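Local coordinates for glucosamine-6-phosphate deaminase (Thermotoga maritima, PDB 1J5X), which belongs to the SIS-domain family, alpha/beta proteins built on parallel sheets flanked by helices, at residues A[216-221]-A[243-248]; A[93-98]-A[124-129]; A[18-23]-A[159-164]. All blocks are in the same frame, centred on the assembly; numbering follows the deposited sequence.

In the fold
The chain folds around two parallel sheets, and the three contacts are spread over both halves. Interaction 1 joins an edge strand to its neighbour in the four-stranded sheet. Interaction 2 ties together two helix-ending turns beside the five-stranded sheet, in the SIS domain; its centre and that of interaction 1 are about 30 Å apart. Interaction 3 sets the N-terminal helix against the start of helix 162-179, and its centre is about 22 Å from that of interaction 1 and about 32 Å from that of interaction 2. None of them touch; the nearest atoms of interactions 1 and 3 are about 10 Å apart. In sequence, both segments of interaction 2 fall between 18-23 and 159-164, while interaction 1 follows later.

Interaction 1: A[216-221]-A[243-248]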
loop_
_atom_site.group_PDB
_atom_site.type_symbol
_atom_site.label_atom_id
_atom_site.label_comp_id
_atom_site.label_asym_id
_atom_site.label_seq_id
_atom_site.Cartn_x
_atom_site.Cartn_y
_atom_site.Cartn_z
ATOM N N VAL A 216 -2.170 -15.059 3.920
ATOM C CA VAL A 216 -1.310 -14.432 4.936
ATOM C C VAL A 216 -0.263 -13.630 4.153
ATOM O O VAL A 216 0.316 -14.173 3.194
ATOM C CB VAL A 216 -0.638 -15.530 5.764
ATOM C CG1 VAL A 216 0.403 -14.957 6.737
ATOM C CG2 VAL A 216 -1.724 -16.349 6.534
ATOM N N PHE A 217 -0.072 -12.355 4.507
ATOM C CA PHE A 217 0.897 -11.473 3.841
ATOM C C PHE A 217 1.968 -11.079 4.849
ATOM O O PHE A 217 1.676 -10.486 5.888
ATOM C CB PHE A 217 0.112 -10.298 3.272
ATOM C CG PHE A 217 -0.876 -10.740 2.220
ATOM C CD1 PHE A 217 -0.427 -10.948 0.929
ATOM C CD2 PHE A 217 -2.228 -10.991 2.531
ATOM C CE1 PHE A 217 -1.289 -11.388 -0.098
ATOM C CE2 PHE A 217 -3.122 -11.447 1.525
ATOM C CZ PHE A 217 -2.652 -11.635 0.209
ATOM N N LEU A 218 3.231 -11.423 4.555
ATOM C CA LEU A 218 4.311 -11.175 5.500
ATOM C C LEU A 218 5.332 -10.209 4.942
ATOM O O LEU A 218 5.699 -10.337 3.783
ATOM C CB LEU A 218 5.016 -12.508 5.819
ATOM C CG LEU A 218 4.207 -13.680 6.404
ATOM C CD1 LEU A 218 5.206 -14.830 6.832
ATOM C CD2 LEU A 218 3.461 -13.164 7.691
ATOM N N GLY A 219 5.767 -9.256 5.746
ATOM C CA GLY A 219 6.813 -8.330 5.273
ATOM C C GLY A 219 7.224 -7.431 6.423
ATOM O O GLY A 219 6.427 -7.204 7.342
HETATM N N MSE A 220 8.460 -6.919 6.398
HETATM C CA MSE A 220 8.901 -6.014 7.449
HETATM C C MSE A 220 8.897 -4.550 7.033
HETATM O O MSE A 220 9.107 -4.235 5.854
HETATM C CB MSE A 220 10.365 -6.335 7.873
HETATM C CG MSE A 220 10.451 -7.736 8.473
HETATM SE SE MSE A 220 12.397 -7.906 8.977
HETATM C CE MSE A 220 12.272 -9.471 10.256
ATOM N N SER A 221 8.711 -3.687 8.038
ATOM C CA SER A 221 8.768 -2.245 7.869
ATOM C C SER A 221 7.908 -1.783 6.706
ATOM O O SER A 221 6.715 -2.036 6.741
ATOM C CB SER A 221 10.236 -1.829 7.660
ATOM O OG SER A 221 11.010 -2.346 8.723
ATOM N N GLU A 243 -4.798 -11.746 6.307
ATOM C CA GLU A 243 -4.171 -11.056 7.416
ATOM C C GLU A 243 -2.699 -10.779 7.114
ATOM O O GLU A 243 -2.080 -11.469 6.297
ATOM C CB GLU A 243 -4.259 -11.870 8.698
ATOM C CG GLU A 243 -3.727 -13.281 8.578
ATOM C CD GLU A 243 -4.006 -14.172 9.822
ATOM O OE1 GLU A 243 -4.310 -13.678 10.958
ATOM O OE2 GLU A 243 -3.868 -15.395 9.687
ATOM N N ALA A 244 -2.167 -9.770 7.802
ATOM C CA ALA A 244 -0.773 -9.399 7.591
ATOM C C ALA A 244 0.035 -9.357 8.889
ATOM O O ALA A 244 -0.505 -9.008 9.916
ATOM C CB ALA A 244 -0.743 -8.082 6.908
ATOM N N TYR A 245 1.340 -9.703 8.836
ATOM C CA TYR A 245 2.191 -9.633 9.994
ATOM C C TYR A 245 3.596 -9.243 9.542
ATOM O O TYR A 245 3.957 -9.455 8.358
ATOM C CB TYR A 245 2.339 -11.022 10.673
ATOM C CG TYR A 245 1.075 -11.533 11.288
ATOM C CD1 TYR A 245 0.684 -11.118 12.565
ATOM C CD2 TYR A 245 0.237 -12.371 10.569
ATOM C CE1 TYR A 245 -0.561 -11.560 13.136
ATOM C CE2 TYR A 245 -0.998 -12.819 11.113
ATOM C CZ TYR A 245 -1.383 -12.412 12.401
ATOM O OH TYR A 245 -2.503 -12.906 12.987
ATOM N N SER A 246 4.378 -8.734 10.493
ATOM C CA SER A 246 5.802 -8.468 10.227
ATOM C C SER A 246 6.351 -9.924 10.093
ATOM O O SER A 246 5.983 -10.826 10.877
ATOM C CB SER A 246 6.468 -7.762 11.428
ATOM O OG SER A 246 7.846 -7.569 11.134
ATOM N N THR A 247 7.264 -10.133 9.153
ATOM C CA THR A 247 7.659 -11.502 8.795
ATOM C C THR A 247 7.884 -12.560 9.856
ATOM O O THR A 247 7.226 -13.648 9.800
ATOM C CB THR A 247 8.840 -11.429 7.814
ATOM O OG1 THR A 247 8.482 -10.550 6.722
ATOM C CG2 THR A 247 9.143 -12.806 7.204
ATOM N N LEU A 248 8.827 -12.305 10.744
ATOM C CA LEU A 248 9.171 -13.274 11.776
ATOM C C LEU A 248 8.122 -13.321 12.885
ATOM O O LEU A 248 8.153 -14.247 13.709
ATOM C CB LEU A 248 10.551 -12.931 12.369
ATOM C CG LEU A 248 11.638 -12.934 11.299
ATOM C CD1 LEU A 248 12.942 -12.582 11.890
ATOM C CD2 LEU A 248 11.647 -14.305 10.589
HETATM O O HOH W 1 10.102 -9.229 5.225
#
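Glu243 O is gripped from the adjoining strand by Phe217 N at 2.8 Å and, more weakly, by a C-H contact from Val216 CA. The parallel ladder continues as Tyr245 N binds Phe217 O at 3.1 Å and Gly219 N reaches Tyr245 O at 3.2 Å. Val216, Leu218, Glu243 and Tyr245 share one face. There Leu218 CD2 comes up to the edge of the tyrosine ring, 3.8 Å from Tyr245 CB. Glu243 has CG between its backbone N and carbonyl carbon (chi1 54°), which lays the chain alongside Val216; its OE1 takes the Tyr245 OH bond (2.8 Å) from above the carboxylate plane, and OE2 is bound by His214. On the other face small Ala244 lies beside Phe217, whose ring packs on helices 222-238 and 313-326. Thr247 OG1 lies 3.1 Å from Gly219 CA, packed against the backbone where the strands end. A water joins that hydroxyl to Met220 N, weakly at the latter, and the selenomethionine's CE lies 3.6 Å from Leu248 CD1. Strands 214-218 and 241-245, linked through helix 222-238, make a classic beta-alpha-beta crossover of a parallel alpha/beta fold.

Interaction 2: A[93-98]-A[124-129]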
loop_
_atom_site.group_PDB
_atom_site.type_symbol
_atom_site.label_atom_id
_atom_site.label_comp_id
_atom_site.label_asym_id
_atom_site.label_seq_id
_atom_site.Cartn_x
_atom_site.Cartn_y
_atom_site.Cartn_z
ATOM N N GLN A 93 -9.991 13.046 18.426
ATOM C CA GLN A 93 -8.949 13.457 19.364
ATOM C C GLN A 93 -8.698 12.391 20.436
ATOM O O GLN A 93 -8.669 12.684 21.677
ATOM C CB GLN A 93 -9.332 14.827 19.999
ATOM C CG GLN A 93 -9.359 15.922 18.910
ATOM C CD GLN A 93 -9.580 17.320 19.489
ATOM O OE1 GLN A 93 -8.648 17.943 20.016
ATOM N NE2 GLN A 93 -10.807 17.808 19.391
ATOM N N LYS A 94 -8.528 11.169 19.945
ATOM C CA LYS A 94 -8.238 10.058 20.832
ATOM C C LYS A 94 -6.761 9.686 20.819
ATOM O O LYS A 94 -6.331 8.766 21.553
ATOM C CB LYS A 94 -9.108 8.849 20.472
ATOM C CG LYS A 94 -10.614 9.163 20.673
ATOM C CD LYS A 94 -10.826 9.831 22.040
ATOM C CE LYS A 94 -12.280 10.097 22.288
ATOM N NZ LYS A 94 -12.406 10.665 23.678
ATOM N N ILE A 95 -6.003 10.373 19.986
ATOM C CA ILE A 95 -4.562 10.144 19.896
ATOM C C ILE A 95 -3.806 10.765 21.086
ATOM O O ILE A 95 -4.255 11.707 21.707
ATOM C CB ILE A 95 -3.944 10.810 18.632
ATOM C CG1 ILE A 95 -4.188 12.315 18.636
ATOM C CG2 ILE A 95 -4.547 10.245 17.381
ATOM C CD1 ILE A 95 -3.403 13.003 17.566
ATOM N N PRO A 96 -2.670 10.165 21.454
ATOM C CA PRO A 96 -1.899 10.744 22.556
ATOM C C PRO A 96 -1.534 12.165 22.000
ATOM O O PRO A 96 -1.304 12.306 20.792
ATOM C CB PRO A 96 -0.704 9.806 22.636
ATOM C CG PRO A 96 -1.346 8.422 22.391
ATOM C CD PRO A 96 -2.280 8.766 21.159
ATOM N N ASP A 97 -1.523 13.207 22.836
ATOM C CA ASP A 97 -1.237 14.577 22.347
ATOM C C ASP A 97 -0.122 14.734 21.300
ATOM O O ASP A 97 0.850 14.002 21.321
ATOM C CB ASP A 97 -0.917 15.529 23.527
ATOM C CG ASP A 97 -2.148 15.816 24.421
ATOM O OD1 ASP A 97 -3.309 15.781 23.920
ATOM O OD2 ASP A 97 -1.950 16.104 25.630
ATOM N N LEU A 98 -0.255 15.713 20.406
ATOM C CA LEU A 98 0.781 15.951 19.395
ATOM C C LEU A 98 1.855 16.917 19.869
ATOM O O LEU A 98 1.729 17.555 20.922
ATOM C CB LEU A 98 0.215 16.579 18.124
ATOM C CG LEU A 98 -0.874 15.898 17.303
ATOM C CD1 LEU A 98 -0.462 14.473 16.960
ATOM C CD2 LEU A 98 -2.156 15.956 18.117
ATOM N N LYS A 124 -5.442 21.413 11.926
ATOM C CA LYS A 124 -5.234 22.826 11.611
ATOM C C LYS A 124 -5.439 23.675 12.848
ATOM O O LYS A 124 -4.732 24.643 13.053
ATOM C CB LYS A 124 -6.184 23.279 10.488
ATOM C CG LYS A 124 -5.685 22.910 9.067
ATOM C CD LYS A 124 -6.764 23.073 7.990
ATOM C CE LYS A 124 -6.978 24.508 7.591
ATOM N NZ LYS A 124 -8.206 24.637 6.695
ATOM N N LYS A 125 -6.404 23.308 13.676
ATOM C CA LYS A 125 -6.657 24.040 14.902
ATOM C C LYS A 125 -5.576 23.786 15.940
ATOM O O LYS A 125 -5.488 24.527 16.919
ATOM C CB LYS A 125 -8.022 23.692 15.477
ATOM C CG LYS A 125 -9.180 24.206 14.629
ATOM C CD LYS A 125 -10.498 23.710 15.177
ATOM C CE LYS A 125 -11.718 24.168 14.344
ATOM N NZ LYS A 125 -12.942 23.552 14.969
ATOM N N ARG A 126 -4.754 22.763 15.728
ATOM C CA ARG A 126 -3.638 22.457 16.622
ATOM C C ARG A 126 -2.285 22.897 16.041
ATOM O O ARG A 126 -1.261 22.314 16.333
ATOM C CB ARG A 126 -3.565 20.954 16.938
ATOM C CG ARG A 126 -4.683 20.443 17.833
ATOM C CD ARG A 126 -4.253 19.105 18.457
ATOM N NE ARG A 126 -5.369 18.334 19.018
ATOM C CZ ARG A 126 -5.243 17.201 19.721
ATOM N NH1 ARG A 126 -4.043 16.679 19.971
ATOM N NH2 ARG A 126 -6.324 16.584 20.183
ATOM N N ASN A 127 -2.279 23.903 15.189
ATOM C CA ASN A 127 -1.014 24.389 14.640
ATOM C C ASN A 127 -0.237 23.405 13.784
ATOM O O ASN A 127 0.999 23.431 13.746
ATOM C CB ASN A 127 -0.099 24.919 15.780
ATOM C CG ASN A 127 1.164 25.664 15.251
ATOM O OD1 ASN A 127 2.326 25.438 15.901
ATOM N ND2 ASN A 127 1.079 26.447 14.285
ATOM N N HIS A 128 -0.928 22.503 13.112
ATOM C CA HIS A 128 -0.228 21.618 12.184
ATOM C C HIS A 128 -0.637 22.067 10.771
ATOM O O HIS A 128 -1.817 22.314 10.536
ATOM C CB HIS A 128 -0.659 20.163 12.403
ATOM C CG HIS A 128 0.016 19.516 13.565
ATOM N ND1 HIS A 128 -0.075 19.753 14.896
ATOM C CD2 HIS A 128 0.972 18.545 13.412
ATOM C CE1 HIS A 128 0.832 18.926 15.516
ATOM N NE2 HIS A 128 1.451 18.207 14.600
ATOM N N ARG A 129 0.313 22.229 9.865
ATOM C CA ARG A 129 -0.027 22.578 8.487
ATOM C C ARG A 129 -0.357 21.254 7.765
ATOM O O ARG A 129 0.355 20.226 7.919
ATOM C CB ARG A 129 1.129 23.298 7.815
ATOM C CG ARG A 129 0.770 23.692 6.381
ATOM C CD ARG A 129 1.785 24.576 5.722
ATOM N NE ARG A 129 1.980 25.827 6.446
ATOM C CZ ARG A 129 2.552 26.902 5.890
ATOM N NH1 ARG A 129 2.968 26.855 4.610
ATOM N NH2 ARG A 129 2.713 28.024 6.598
#
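Arg126 stretches its extended chain across to Gln93, the terminal NH2 lying against the aliphatic part of the glutamine, 3.4 Å from Gln93 CG. The same nitrogen gives a nearly straight hydrogen bond (164°) to Gln93 OE1 at 2.7 Å. The oxygen accepts on a lone pair in its carbonyl plane and lies close to the guanidinium plane, although the amide and guanidinium planes are turned 59° apart. A long, flat donor suits this place, since it can span the gap between two turns and still present an N-H squarely. Leu98 crosses the arginine chain at about a right angle and sets its CB 3.6 Å from His128 CE1, a van der Waals contact with the imidazole carbon between its two nitrogens; its approach to the arginine tip is too tight to be trusted. His128 ND1 in turn binds Arg126 O at 3.2 Å, meeting it from above the carbonyl plane, so the ring braces the backbone from which the arginine departs. His128 NE2 has a weak bond to Glu54. Gln93 and Asn127, both with positive phi, end helices 87-91 and 114-125 in Schellman motifs. Ile95 packs back on the first helix, and His128 opens strand 128-134 while touching Leu123 of the second.

Interaction 3: A[18-23]-A[159-164]; sequences KEITDQ and VMTKSF
Lys162 NZ and Asp22 OD2 form a salt bridge of 2.7 Å across the contact, the ammonium meeting the oxygen on its anti side, 32° out of the carboxylate plane. Lys18 NZ takes the syn lone pair of the same oxygen, so one aspartate oxygen serves two lysines whose NZ atoms stand 3.8 Å apart; the carboxylate between them probably offsets the repulsion of the two ammonium groups. The methylenes of Lys162 also pack. Its first torsion, 69°, tucks CG over the backbone, and from there the straight chain enters as a knob among Lys18, Glu19, Asp22 and Gln23, its CD 3.6 Å from Asp22 CB and its CB 3.8 Å from Gln23 CG. Beside it the Thr161 and Ile20 side chains cross at about a right angle, with Thr161 CG2 3.5 Å from Ile20 CG1.

A second shell holds these groups in place. Gln23 NE2 folds back to Ile20 O at 2.8 Å, on a lone pair in the carbonyl plane, while its OE1 is bound by Ser165 and NE2 also pairs with Gln316. A water donates to Glu19 OE1 and Val159 O and accepts from Thr161 OG1, linking helix 15-25 to the loop 159-161. Glu19 OE2 accepts from Glu156 N and OE1 from Ala157 N, so both oxygens of the buried carboxylate are satisfied. Thr161 occupies the N-cap position of helix 162-179, though its hydroxyl makes no capping bond and goes to the water instead. Knob-into-hole packing and a salt-bridge network thus dock the N-terminal helix 15-25 on the first turn of a helix of the SIS domain.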
loop_
_atom_site.group_PDB
_atom_site.type_symbol
_atom_site.label_atom_id
_atom_site.label_comp_id
_atom_site.label_asym_id
_atom_site.label_seq_id
_atom_site.Cartn_x
_atom_site.Cartn_y
_atom_site.Cartn_z
ATOM N N LYS A 18 -8.886 -3.340 -15.223
ATOM C CA LYS A 18 -8.248 -2.307 -16.041
ATOM C C LYS A 18 -7.293 -1.425 -15.223
ATOM O O LYS A 18 -6.156 -1.128 -15.632
ATOM C CB LYS A 18 -9.284 -1.404 -16.708
ATOM C CG LYS A 18 -8.689 -0.253 -17.542
ATOM C CD LYS A 18 -8.571 1.058 -16.806
ATOM C CE LYS A 18 -8.066 2.169 -17.734
ATOM N NZ LYS A 18 -7.748 3.431 -17.031
ATOM N N GLU A 19 -7.779 -0.981 -14.074
ATOM C CA GLU A 19 -6.953 -0.141 -13.233
ATOM C C GLU A 19 -5.766 -0.946 -12.618
ATOM O O GLU A 19 -4.704 -0.409 -12.434
ATOM C CB GLU A 19 -7.878 0.501 -12.193
ATOM C CG GLU A 19 -8.825 1.465 -12.982
ATOM C CD GLU A 19 -9.900 2.194 -12.171
ATOM O OE1 GLU A 19 -10.200 1.774 -11.057
ATOM O OE2 GLU A 19 -10.434 3.173 -12.691
ATOM N N ILE A 20 -5.919 -2.209 -12.311
ATOM C CA ILE A 20 -4.737 -2.985 -11.829
ATOM C C ILE A 20 -3.707 -3.000 -12.993
ATOM O O ILE A 20 -2.491 -2.708 -12.841
ATOM C CB ILE A 20 -5.136 -4.433 -11.492
ATOM C CG1 ILE A 20 -6.121 -4.417 -10.325
ATOM C CG2 ILE A 20 -3.901 -5.283 -11.176
ATOM C CD1 ILE A 20 -6.519 -5.838 -9.907
ATOM N N THR A 21 -4.212 -3.332 -14.177
ATOM C CA THR A 21 -3.366 -3.417 -15.373
ATOM C C THR A 21 -2.692 -2.103 -15.735
ATOM O O THR A 21 -1.625 -2.099 -16.354
ATOM C CB THR A 21 -4.197 -3.962 -16.575
ATOM O OG1 THR A 21 -4.716 -5.220 -16.181
ATOM C CG2 THR A 21 -3.281 -4.200 -17.809
ATOM N N ASP A 22 -3.273 -0.991 -15.295
ATOM C CA ASP A 22 -2.687 0.298 -15.575
ATOM C C ASP A 22 -1.298 0.443 -14.885
ATOM O O ASP A 22 -0.550 1.336 -15.239
ATOM C CB ASP A 22 -3.558 1.449 -15.089
ATOM C CG ASP A 22 -4.749 1.745 -16.029
ATOM O OD1 ASP A 22 -4.687 1.284 -17.206
ATOM O OD2 ASP A 22 -5.698 2.463 -15.579
ATOM N N GLN A 23 -1.012 -0.401 -13.907
ATOM C CA GLN A 23 0.284 -0.307 -13.237
ATOM C C GLN A 23 1.331 -0.825 -14.224
ATOM O O GLN A 23 2.533 -0.622 -14.057
ATOM C CB GLN A 23 0.262 -1.111 -11.938
ATOM C CG GLN A 23 -0.458 -0.305 -10.851
ATOM C CD GLN A 23 -1.122 -1.177 -9.814
ATOM O OE1 GLN A 23 -0.837 -0.882 -8.570
ATOM N NE2 GLN A 23 -1.907 -2.108 -10.134
ATOM N N VAL A 159 -12.411 -0.537 -5.137
ATOM C CA VAL A 159 -11.125 -0.902 -4.545
ATOM C C VAL A 159 -9.965 -0.112 -5.113
ATOM O O VAL A 159 -9.829 0.065 -6.337
ATOM C CB VAL A 159 -10.880 -2.409 -4.727
ATOM C CG1 VAL A 159 -9.543 -2.831 -4.116
ATOM C CG2 VAL A 159 -12.027 -3.161 -4.070
HETATM N N MSE A 160 -9.135 0.416 -4.208
HETATM C CA MSE A 160 -7.959 1.156 -4.639
HETATM C C MSE A 160 -6.926 0.178 -5.144
HETATM O O MSE A 160 -6.656 -0.841 -4.507
HETATM C CB MSE A 160 -7.383 1.971 -3.466
HETATM C CG MSE A 160 -8.081 3.283 -3.333
HETATM SE SE MSE A 160 -7.487 4.263 -1.700
HETATM C CE MSE A 160 -5.588 4.023 -2.070
ATOM N N THR A 161 -6.322 0.503 -6.301
ATOM C CA THR A 161 -5.331 -0.365 -6.880
ATOM C C THR A 161 -4.140 0.512 -7.253
ATOM O O THR A 161 -3.234 0.743 -6.418
ATOM C CB THR A 161 -5.899 -1.170 -8.166
ATOM O OG1 THR A 161 -6.478 -0.259 -9.121
ATOM C CG2 THR A 161 -6.956 -2.172 -7.713
ATOM N N LYS A 162 -4.159 1.025 -8.466
ATOM C CA LYS A 162 -3.061 1.853 -8.983
ATOM C C LYS A 162 -2.825 3.140 -8.207
ATOM O O LYS A 162 -1.705 3.623 -8.156
ATOM C CB LYS A 162 -3.331 2.223 -10.451
ATOM C CG LYS A 162 -4.488 3.179 -10.668
ATOM C CD LYS A 162 -4.721 3.333 -12.196
ATOM C CE LYS A 162 -5.426 4.619 -12.592
ATOM N NZ LYS A 162 -5.669 4.760 -14.083
ATOM N N SER A 163 -3.860 3.692 -7.574
ATOM C CA SER A 163 -3.666 4.938 -6.846
ATOM C C SER A 163 -2.728 4.723 -5.641
ATOM O O SER A 163 -1.972 5.632 -5.288
ATOM C CB SER A 163 -5.011 5.529 -6.331
ATOM O OG SER A 163 -5.655 4.667 -5.441
ATOM N N PHE A 164 -2.780 3.547 -5.048
ATOM C CA PHE A 164 -1.904 3.299 -3.887
ATOM C C PHE A 164 -0.427 3.346 -4.405
ATOM O O PHE A 164 0.434 4.094 -3.900
ATOM C CB PHE A 164 -2.223 1.913 -3.320
ATOM C CG PHE A 164 -1.308 1.480 -2.193
ATOM C CD1 PHE A 164 -0.052 0.910 -2.467
ATOM C CD2 PHE A 164 -1.705 1.645 -0.867
ATOM C CE1 PHE A 164 0.774 0.513 -1.461
ATOM C CE2 PHE A 164 -0.857 1.249 0.187
ATOM C CZ PHE A 164 0.368 0.683 -0.111
HETATM O O HOH W 2 -8.979 0.098 -8.888
#